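Local coordinates for alpha-1,4-endofucoidanase (PDB 6DLH), which cleaves fucoidan internally at alpha-1,4 linkages by a retaining mechanism, as an endo-acting hydrolase of glycoside hydrolase family 107, at residues Thr77-Gln82 / Ser424-Ile429; Ala136-Gly141 / Gly217-Ala222; His441-Val444 / Asp448-Asp451. All coordinates share one frame; numbering follows the deposited sequence.

From the N terminus, the chain first passes 77-82, which leads into strand 80-84 of the catalytic domain's parallel sheet. It then runs through the C-terminal end of helix 129-139 to the loop between helix 198-216 and strand 222-226; interaction 2 joins the two, closing a loop of some 75 residues. Much later 424-429 returns to 77-82 and closes interaction 1, within which interaction 2 is nested. R425 NH2 reaches A140 O at 2.9 Å. Interaction 3 follows in series, a turn within what is probably the first immunoglobulin-like domain, and S424 N lies 3.0 Å from D448 O. Interaction 1 joins the catalytic domain to that domain and touches both others, while interactions 2 and 3 do not meet.

Interaction 1: residues Thr77-Gln82 / Ser424-Ile429; sequences TVDYVQ and SRQYTI. With CA (calcium ion), chain H.
V78 and D79 meet R425 and Q426 in a buried contact, polar for the most part and set beside a calcium ion, where the chain enters strand 80-84. The centrepiece is a hydrogen bond from Q426 NE2 to D79 OD1, 2.9 Å long and fairly straight at 158°. The glutamine chain bends at its second torsion (chi2 -69°), which folds the amide back over D79. NE2 comes down from above the carboxylate, the amide and carboxylate planes standing 80° apart, and calcium is held by both carboxylate oxygens. OD1 therefore serves the metal and the amide at once, and OD2 has a second partner in the backbone N of L46. T77 O, 2.4 Å from calcium, and four waters complete the seven-atom shell. One of these waters donates to R425 O over 2.8 Å, tying 424-429 to the metal indirectly. Strand 80-84 belongs to the parallel sheet of the catalytic domain, consistent with the beta/alpha-barrel-like fold of the GH29 fucosidases, and 424-429 belongs to the first immunoglobulin-like domain, following strand 422-423, so the contact spans the junction of the two. R425 CA makes a CA-H...O contact with V78 O, CA and O 3.2 Å apart. From there the extended arginine runs alongside V78, NE passing 3.8 Å from CG1 of that valine, and its guanidinium goes on to the carbonyls of A140 and I75. Q426 CG packs 3.3 Å from D79 O.

Interaction 2: residues Ala136-Gly141 / Gly217-Ala222; sequences ALRAAG and GDLIDA
R138 NH2 does the polar work, bonding to a water at 3.0 Å and making a weak salt bridge to D218 OD1 at 3.4 Å. That water also bonds D221 OD1, carrying the arginine's reach on to a second aspartate, whose OD2 forms a salt bridge with R143. The site is at the surface of the catalytic domain, among helices and loops flanking its parallel sheet: R138 sits on the last turn of helix 129-139, which ends in a Schellman motif at G141, and faces the loop leading from helix 198-216 into strand 222-226. Its CG stands anti to the backbone N (chi1 171°), pointing the chain at that loop, and two bends turn the guanidinium across it. The weak bond to OD1 is straight (163°), although the guanidinium and carboxylate planes are 63° apart. D218 O lies at the guanidinium edge, near its plane, 2.8 Å from NH2 but too poorly angled for a hydrogen bond. Putting a leucine in place of R138 would probably leave D218 without its salt-bridge mate and the bridging water with one anchor fewer. L219 CD2 lies over one face of the guanidinium, offset toward its rim and 3.9 Å from R138 NH2.

Interaction 3: residues His441-Val444 / Asp448-Asp451; sequences HNLV and DFWD. With CA (calcium ion), chain I.
D448 OD2 accepts the backbone N-H of V444 at 2.8 Å, using the lone pair directed away from its sister oxygen, with an angle of 161° at the hydrogen. The main chain answers in the other direction, D448 N donating to V444 O over 2.9 Å. These two bonds close a tight turn in what is probably the first of the immunoglobulin-like domains, where the chain leaves strand 439-444, paired with 479-484, and passes to strand 449-450, paired with 422-423; the turn thus links two different sheets. D448 CG lies anti to its carbonyl carbon and beside its own N (chi1 -63°), which swings the carboxylate back toward V444 N. OD2 also comes within 3.3 Å of L443 CA, and L443 CD2 rests 3.7 Å from the same oxygen, so the acceptor has an apolar neighbour beside its N-H partner. On the inner side L443 and F449 cross at about a right angle, with L443 CB 3.8 Å from F449 CE2. L460 touches both residues, and W423 meets the F449 ring edge-to-face, extending this apolar packing into the domain. Two residues after F449, D451 joins G419, E453 and D502 around a calcium ion. Only one of its carboxylate oxygens binds the metal, OD1 at 2.7 Å, while a calcium-bound water gives a weak hydrogen bond to D451 OD2 at 3.1 Å.

Interaction 1: residues Thr77-Gln82 / Ser424-Ile429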
loop_
_atom_site.group_PDB
_atom_site.type_symbol
_atom_site.label_atom_id
_atom_site.label_comp_id
_atom_site.label_asym_id
_atom_site.label_seq_id
_atom_site.Cartn_x
_atom_site.Cartn_y
_atom_site.Cartn_z
ATOM N N THR A 77 19.313 -9.481 -6.406
ATOM C CA THR A 77 19.527 -10.389 -5.283
ATOM C C THR A 77 18.497 -10.193 -4.177
ATOM O O THR A 77 18.455 -10.986 -3.234
ATOM C CB THR A 77 20.947 -10.331 -4.698
ATOM O OG1 THR A 77 21.228 -9.012 -4.221
ATOM C CG2 THR A 77 22.003 -10.781 -5.685
ATOM N N VAL A 78 17.671 -9.149 -4.293
ATOM C CA VAL A 78 16.613 -8.918 -3.322
ATOM C C VAL A 78 15.593 -10.060 -3.400
ATOM O O VAL A 78 15.350 -10.613 -4.467
ATOM C CB VAL A 78 15.965 -7.534 -3.522
ATOM C CG1 VAL A 78 15.385 -7.358 -4.928
ATOM C CG2 VAL A 78 14.921 -7.247 -2.458
ATOM N N ASP A 79 14.985 -10.393 -2.254
ATOM C CA ASP A 79 14.218 -11.618 -2.111
ATOM C C ASP A 79 12.746 -11.307 -1.843
ATOM O O ASP A 79 11.869 -12.038 -2.294
ATOM C CB ASP A 79 14.846 -12.525 -1.051
ATOM C CG ASP A 79 16.254 -12.970 -1.420
ATOM O OD1 ASP A 79 16.400 -13.691 -2.431
ATOM O OD2 ASP A 79 17.206 -12.579 -0.709
ATOM N N TYR A 80 12.471 -10.223 -1.112
ATOM C CA TYR A 80 11.107 -9.975 -0.673
ATOM C C TYR A 80 10.904 -8.502 -0.321
ATOM O O TYR A 80 11.868 -7.754 -0.141
ATOM C CB TYR A 80 10.728 -10.920 0.476
ATOM C CG TYR A 80 11.414 -10.656 1.796
ATOM C CD1 TYR A 80 12.703 -11.118 2.053
ATOM C CD2 TYR A 80 10.765 -9.950 2.801
ATOM C CE1 TYR A 80 13.326 -10.874 3.271
ATOM C CE2 TYR A 80 11.370 -9.706 4.025
ATOM C CZ TYR A 80 12.658 -10.160 4.256
ATOM O OH TYR A 80 13.254 -9.899 5.458
ATOM N N VAL A 81 9.626 -8.108 -0.235
ATOM C CA VAL A 81 9.206 -6.774 0.156
ATOM C C VAL A 81 8.115 -6.902 1.223
ATOM O O VAL A 81 7.214 -7.734 1.093
ATOM C CB VAL A 81 8.692 -5.986 -1.063
ATOM C CG1 VAL A 81 8.155 -4.608 -0.679
ATOM C CG2 VAL A 81 9.742 -5.868 -2.160
ATOM N N GLN A 82 8.205 -6.061 2.266
ATOM C CA GLN A 82 7.187 -5.953 3.300
ATOM C C GLN A 82 6.143 -4.918 2.886
ATOM O O GLN A 82 6.491 -3.813 2.474
ATOM C CB GLN A 82 7.803 -5.605 4.662
ATOM C CG GLN A 82 6.767 -5.447 5.775
ATOM C CD GLN A 82 7.339 -5.105 7.133
ATOM O OE1 GLN A 82 6.891 -4.167 7.788
ATOM N NE2 GLN A 82 8.335 -5.862 7.570
ATOM N N SER A 424 18.088 -15.098 -10.218
ATOM C CA SER A 424 17.689 -13.847 -9.596
ATOM C C SER A 424 16.602 -14.077 -8.547
ATOM O O SER A 424 15.803 -15.006 -8.663
ATOM C CB SER A 424 17.260 -12.848 -10.639
ATOM O OG SER A 424 16.093 -13.283 -11.321
ATOM N N ARG A 425 16.605 -13.223 -7.516
ATOM C CA ARG A 425 15.520 -13.084 -6.549
ATOM C C ARG A 425 15.083 -14.443 -6.003
ATOM O O ARG A 425 15.931 -15.247 -5.631
ATOM C CB ARG A 425 14.385 -12.242 -7.141
ATOM C CG ARG A 425 14.870 -10.930 -7.735
ATOM C CD ARG A 425 13.731 -10.007 -8.096
ATOM N NE ARG A 425 14.223 -8.659 -8.337
ATOM C CZ ARG A 425 13.475 -7.631 -8.728
ATOM N NH1 ARG A 425 14.014 -6.430 -8.862
ATOM N NH2 ARG A 425 12.196 -7.802 -9.003
ATOM N N GLN A 426 13.763 -14.676 -5.952
ATOM C CA GLN A 426 13.192 -15.897 -5.394
ATOM C C GLN A 426 12.548 -16.778 -6.473
ATOM O O GLN A 426 12.550 -17.999 -6.335
ATOM C CB GLN A 426 12.193 -15.581 -4.280
ATOM C CG GLN A 426 12.850 -15.146 -2.976
ATOM C CD GLN A 426 13.592 -16.274 -2.307
ATOM O OE1 GLN A 426 13.003 -17.279 -1.919
ATOM N NE2 GLN A 426 14.898 -16.106 -2.151
ATOM N N TYR A 427 12.003 -16.177 -7.542
ATOM C CA TYR A 427 11.350 -16.973 -8.574
ATOM C C TYR A 427 11.705 -16.481 -9.973
ATOM O O TYR A 427 12.067 -15.321 -10.152
ATOM C CB TYR A 427 9.830 -16.845 -8.485
ATOM C CG TYR A 427 9.198 -17.066 -7.133
ATOM C CD1 TYR A 427 9.251 -18.299 -6.494
ATOM C CD2 TYR A 427 8.474 -16.048 -6.526
ATOM C CE1 TYR A 427 8.627 -18.503 -5.269
ATOM C CE2 TYR A 427 7.847 -16.235 -5.305
ATOM C CZ TYR A 427 7.921 -17.467 -4.677
ATOM O OH TYR A 427 7.296 -17.633 -3.473
ATOM N N THR A 428 11.545 -17.372 -10.965
ATOM C CA THR A 428 11.533 -16.989 -12.370
ATOM C C THR A 428 10.141 -17.279 -12.931
ATOM O O THR A 428 9.763 -18.438 -13.079
ATOM C CB THR A 428 12.653 -17.683 -13.163
ATOM O OG1 THR A 428 13.916 -17.255 -12.655
ATOM C CG2 THR A 428 12.603 -17.404 -14.653
ATOM N N ILE A 429 9.387 -16.211 -13.218
ATOM C CA ILE A 429 8.005 -16.307 -13.663
ATOM C C ILE A 429 7.967 -16.241 -15.189
ATOM O O ILE A 429 8.558 -15.348 -15.798
ATOM C CB ILE A 429 7.143 -15.202 -13.010
ATOM C CG1 ILE A 429 7.206 -15.240 -11.476
ATOM C CG2 ILE A 429 5.711 -15.227 -13.531
ATOM C CD1 ILE A 429 6.647 -16.492 -10.822
HETATM CA CA CA H . 18.722 -13.234 -2.434
HETATM O O HOH W 1 18.325 -14.131 -4.582
HETATM O O HOH W 2 20.250 -12.373 -0.732
HETATM O O HOH W 3 21.172 -13.442 -3.277
HETATM O O HOH W 4 18.992 -15.221 -1.324
#

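Interaction 2: residues Ala136-Gly141 / Gly217-Ala222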
loop_
_atom_site.group_PDB
_atom_site.type_symbol
_atom_site.label_atom_id
_atom_site.label_comp_id
_atom_site.label_asym_id
_atom_site.label_seq_id
_atom_site.Cartn_x
_atom_site.Cartn_y
_atom_site.Cartn_z
ATOM N N ALA A 136 1.944 -8.234 -8.389
ATOM C CA ALA A 136 3.065 -7.537 -9.004
ATOM C C ALA A 136 4.394 -8.035 -8.428
ATOM O O ALA A 136 5.374 -8.195 -9.157
ATOM C CB ALA A 136 2.895 -6.045 -8.839
ATOM N N LEU A 137 4.413 -8.314 -7.119
ATOM C CA LEU A 137 5.623 -8.796 -6.474
ATOM C C LEU A 137 5.931 -10.218 -6.933
ATOM O O LEU A 137 7.089 -10.546 -7.202
ATOM C CB LEU A 137 5.467 -8.717 -4.952
ATOM C CG LEU A 137 5.663 -7.329 -4.341
ATOM C CD1 LEU A 137 5.242 -7.320 -2.875
ATOM C CD2 LEU A 137 7.109 -6.875 -4.488
ATOM N N ARG A 138 4.882 -11.048 -7.021
ATOM C CA ARG A 138 5.006 -12.407 -7.528
ATOM C C ARG A 138 5.581 -12.360 -8.940
ATOM O O ARG A 138 6.552 -13.047 -9.243
ATOM C CB ARG A 138 3.649 -13.121 -7.523
ATOM C CG ARG A 138 3.644 -14.470 -8.234
ATOM C CD ARG A 138 4.582 -15.508 -7.630
ATOM N NE ARG A 138 4.272 -15.827 -6.238
ATOM C CZ ARG A 138 3.408 -16.755 -5.840
ATOM N NH1 ARG A 138 2.833 -17.555 -6.724
ATOM N NH2 ARG A 138 3.104 -16.864 -4.559
ATOM N N ALA A 139 4.981 -11.530 -9.800
ATOM C CA ALA A 139 5.390 -11.498 -11.196
ATOM C C ALA A 139 6.837 -11.021 -11.292
ATOM O O ALA A 139 7.546 -11.387 -12.229
ATOM C CB ALA A 139 4.446 -10.641 -12.007
ATOM N N ALA A 140 7.272 -10.245 -10.285
ATOM C CA ALA A 140 8.594 -9.634 -10.276
ATOM C C ALA A 140 9.617 -10.579 -9.650
ATOM O O ALA A 140 10.798 -10.241 -9.549
ATOM C CB ALA A 140 8.546 -8.303 -9.564
ATOM N N GLY A 141 9.153 -11.767 -9.235
ATOM C CA GLY A 141 10.037 -12.812 -8.747
ATOM C C GLY A 141 10.331 -12.712 -7.249
ATOM O O GLY A 141 11.291 -13.324 -6.779
ATOM N N GLY A 217 -3.790 -16.684 0.168
ATOM C CA GLY A 217 -3.097 -17.950 0.008
ATOM C C GLY A 217 -1.582 -17.765 0.022
ATOM O O GLY A 217 -1.045 -17.043 0.863
ATOM N N ASP A 218 -0.900 -18.406 -0.932
ATOM C CA ASP A 218 0.552 -18.448 -0.949
ATOM C C ASP A 218 1.139 -17.178 -1.575
ATOM O O ASP A 218 2.330 -17.133 -1.884
ATOM C CB ASP A 218 1.055 -19.731 -1.618
ATOM C CG ASP A 218 0.859 -19.749 -3.125
ATOM O OD1 ASP A 218 0.397 -18.718 -3.675
ATOM O OD2 ASP A 218 1.166 -20.796 -3.741
ATOM N N LEU A 219 0.303 -16.150 -1.764
ATOM C CA LEU A 219 0.782 -14.860 -2.233
ATOM C C LEU A 219 1.463 -14.118 -1.079
ATOM O O LEU A 219 2.123 -13.099 -1.295
ATOM C CB LEU A 219 -0.394 -14.062 -2.809
ATOM C CG LEU A 219 -0.949 -14.537 -4.160
ATOM C CD1 LEU A 219 -2.160 -13.711 -4.562
ATOM C CD2 LEU A 219 0.103 -14.479 -5.258
ATOM N N ILE A 220 1.295 -14.653 0.141
ATOM C CA ILE A 220 1.844 -14.100 1.373
ATOM C C ILE A 220 2.804 -15.120 1.978
ATOM O O ILE A 220 2.373 -16.210 2.346
ATOM C CB ILE A 220 0.705 -13.764 2.357
ATOM C CG1 ILE A 220 -0.179 -12.632 1.826
ATOM C CG2 ILE A 220 1.262 -13.458 3.745
ATOM C CD1 ILE A 220 -1.329 -12.266 2.729
ATOM N N ASP A 221 4.089 -14.757 2.111
ATOM C CA ASP A 221 5.074 -15.712 2.602
ATOM C C ASP A 221 5.322 -15.549 4.101
ATOM O O ASP A 221 5.765 -16.489 4.753
ATOM C CB ASP A 221 6.388 -15.668 1.815
ATOM C CG ASP A 221 6.212 -15.961 0.340
ATOM O OD1 ASP A 221 5.795 -15.047 -0.384
ATOM O OD2 ASP A 221 6.492 -17.104 -0.069
ATOM N N ALA A 222 5.049 -14.354 4.640
ATOM C CA ALA A 222 5.414 -14.031 6.013
ATOM C C ALA A 222 4.469 -12.972 6.557
ATOM O O ALA A 222 3.986 -12.145 5.794
ATOM C CB ALA A 222 6.848 -13.548 6.080
HETATM O O HOH W 5 5.305 -15.855 -2.784
#

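Interaction 3: residues His441-Val444 / Asp448-Asp451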
loop_
_atom_site.group_PDB
_atom_site.type_symbol
_atom_site.label_atom_id
_atom_site.label_comp_id
_atom_site.label_asym_id
_atom_site.label_seq_id
_atom_site.Cartn_x
_atom_site.Cartn_y
_atom_site.Cartn_z
ATOM N N HIS A 441 9.458 -15.722 -24.598
ATOM C CA HIS A 441 10.003 -15.080 -23.408
ATOM C C HIS A 441 11.525 -15.190 -23.375
ATOM O O HIS A 441 12.084 -16.269 -23.556
ATOM C CB HIS A 441 9.381 -15.645 -22.123
ATOM C CG HIS A 441 9.856 -14.952 -20.885
ATOM N ND1 HIS A 441 9.318 -13.752 -20.456
ATOM C CD2 HIS A 441 10.814 -15.277 -19.989
ATOM C CE1 HIS A 441 9.928 -13.367 -19.352
ATOM N NE2 HIS A 441 10.850 -14.285 -19.047
ATOM N N ASN A 442 12.176 -14.051 -23.117
ATOM C CA ASN A 442 13.625 -13.960 -23.039
ATOM C C ASN A 442 14.088 -14.132 -21.590
ATOM O O ASN A 442 13.449 -13.645 -20.666
ATOM C CB ASN A 442 14.112 -12.627 -23.612
ATOM C CG ASN A 442 13.906 -12.517 -25.110
ATOM O OD1 ASN A 442 13.627 -13.516 -25.774
ATOM N ND2 ASN A 442 14.046 -11.316 -25.652
ATOM N N LEU A 443 15.210 -14.835 -21.410
ATOM C CA LEU A 443 15.924 -14.902 -20.143
ATOM C C LEU A 443 17.318 -14.327 -20.376
ATOM O O LEU A 443 17.992 -14.706 -21.338
ATOM C CB LEU A 443 15.997 -16.354 -19.657
ATOM C CG LEU A 443 14.683 -17.004 -19.220
ATOM C CD1 LEU A 443 14.948 -18.378 -18.635
ATOM C CD2 LEU A 443 13.931 -16.151 -18.200
ATOM N N VAL A 444 17.721 -13.373 -19.525
ATOM C CA VAL A 444 18.831 -12.508 -19.894
ATOM C C VAL A 444 19.940 -12.602 -18.848
ATOM O O VAL A 444 19.689 -12.439 -17.655
ATOM C CB VAL A 444 18.356 -11.060 -20.129
ATOM C CG1 VAL A 444 19.504 -10.119 -20.485
ATOM C CG2 VAL A 444 17.270 -11.003 -21.196
ATOM N N ASP A 448 18.410 -12.519 -15.109
ATOM C CA ASP A 448 17.751 -13.704 -14.582
ATOM C C ASP A 448 18.773 -14.664 -13.981
ATOM O O ASP A 448 18.424 -15.492 -13.145
ATOM C CB ASP A 448 16.949 -14.417 -15.673
ATOM C CG ASP A 448 15.814 -13.579 -16.230
ATOM O OD1 ASP A 448 14.825 -13.402 -15.513
ATOM O OD2 ASP A 448 15.942 -13.104 -17.372
ATOM N N PHE A 449 20.021 -14.580 -14.444
ATOM C CA PHE A 449 21.074 -15.463 -13.972
ATOM C C PHE A 449 22.423 -14.888 -14.378
ATOM O O PHE A 449 22.504 -14.094 -15.314
ATOM C CB PHE A 449 20.905 -16.891 -14.504
ATOM C CG PHE A 449 20.495 -17.015 -15.953
ATOM C CD1 PHE A 449 21.316 -16.563 -16.976
ATOM C CD2 PHE A 449 19.290 -17.609 -16.294
ATOM C CE1 PHE A 449 20.933 -16.689 -18.305
ATOM C CE2 PHE A 449 18.908 -17.745 -17.622
ATOM C CZ PHE A 449 19.730 -17.280 -18.624
ATOM N N TRP A 450 23.471 -15.294 -13.655
ATOM C CA TRP A 450 24.803 -14.760 -13.881
ATOM C C TRP A 450 25.841 -15.708 -13.294
ATOM O O TRP A 450 25.529 -16.538 -12.441
ATOM C CB TRP A 450 24.937 -13.336 -13.318
ATOM C CG TRP A 450 24.710 -13.273 -11.841
ATOM C CD1 TRP A 450 25.639 -13.456 -10.855
ATOM C CD2 TRP A 450 23.456 -13.038 -11.179
ATOM N NE1 TRP A 450 25.049 -13.343 -9.627
ATOM C CE2 TRP A 450 23.712 -13.090 -9.791
ATOM C CE3 TRP A 450 22.149 -12.787 -11.621
ATOM C CZ2 TRP A 450 22.707 -12.901 -8.844
ATOM C CZ3 TRP A 450 21.154 -12.602 -10.683
ATOM C CH2 TRP A 450 21.436 -12.655 -9.315
ATOM N N ASP A 451 27.067 -15.586 -13.806
ATOM C CA ASP A 451 28.237 -16.246 -13.254
ATOM C C ASP A 451 28.853 -15.315 -12.215
ATOM O O ASP A 451 29.321 -14.229 -12.562
ATOM C CB ASP A 451 29.201 -16.649 -14.377
ATOM C CG ASP A 451 30.659 -16.777 -13.973
ATOM O OD1 ASP A 451 30.934 -16.880 -12.764
ATOM O OD2 ASP A 451 31.517 -16.758 -14.876
HETATM CA CA CA I . 31.675 -19.183 -11.669
HETATM O O HOH W 6 32.523 -19.512 -14.028
#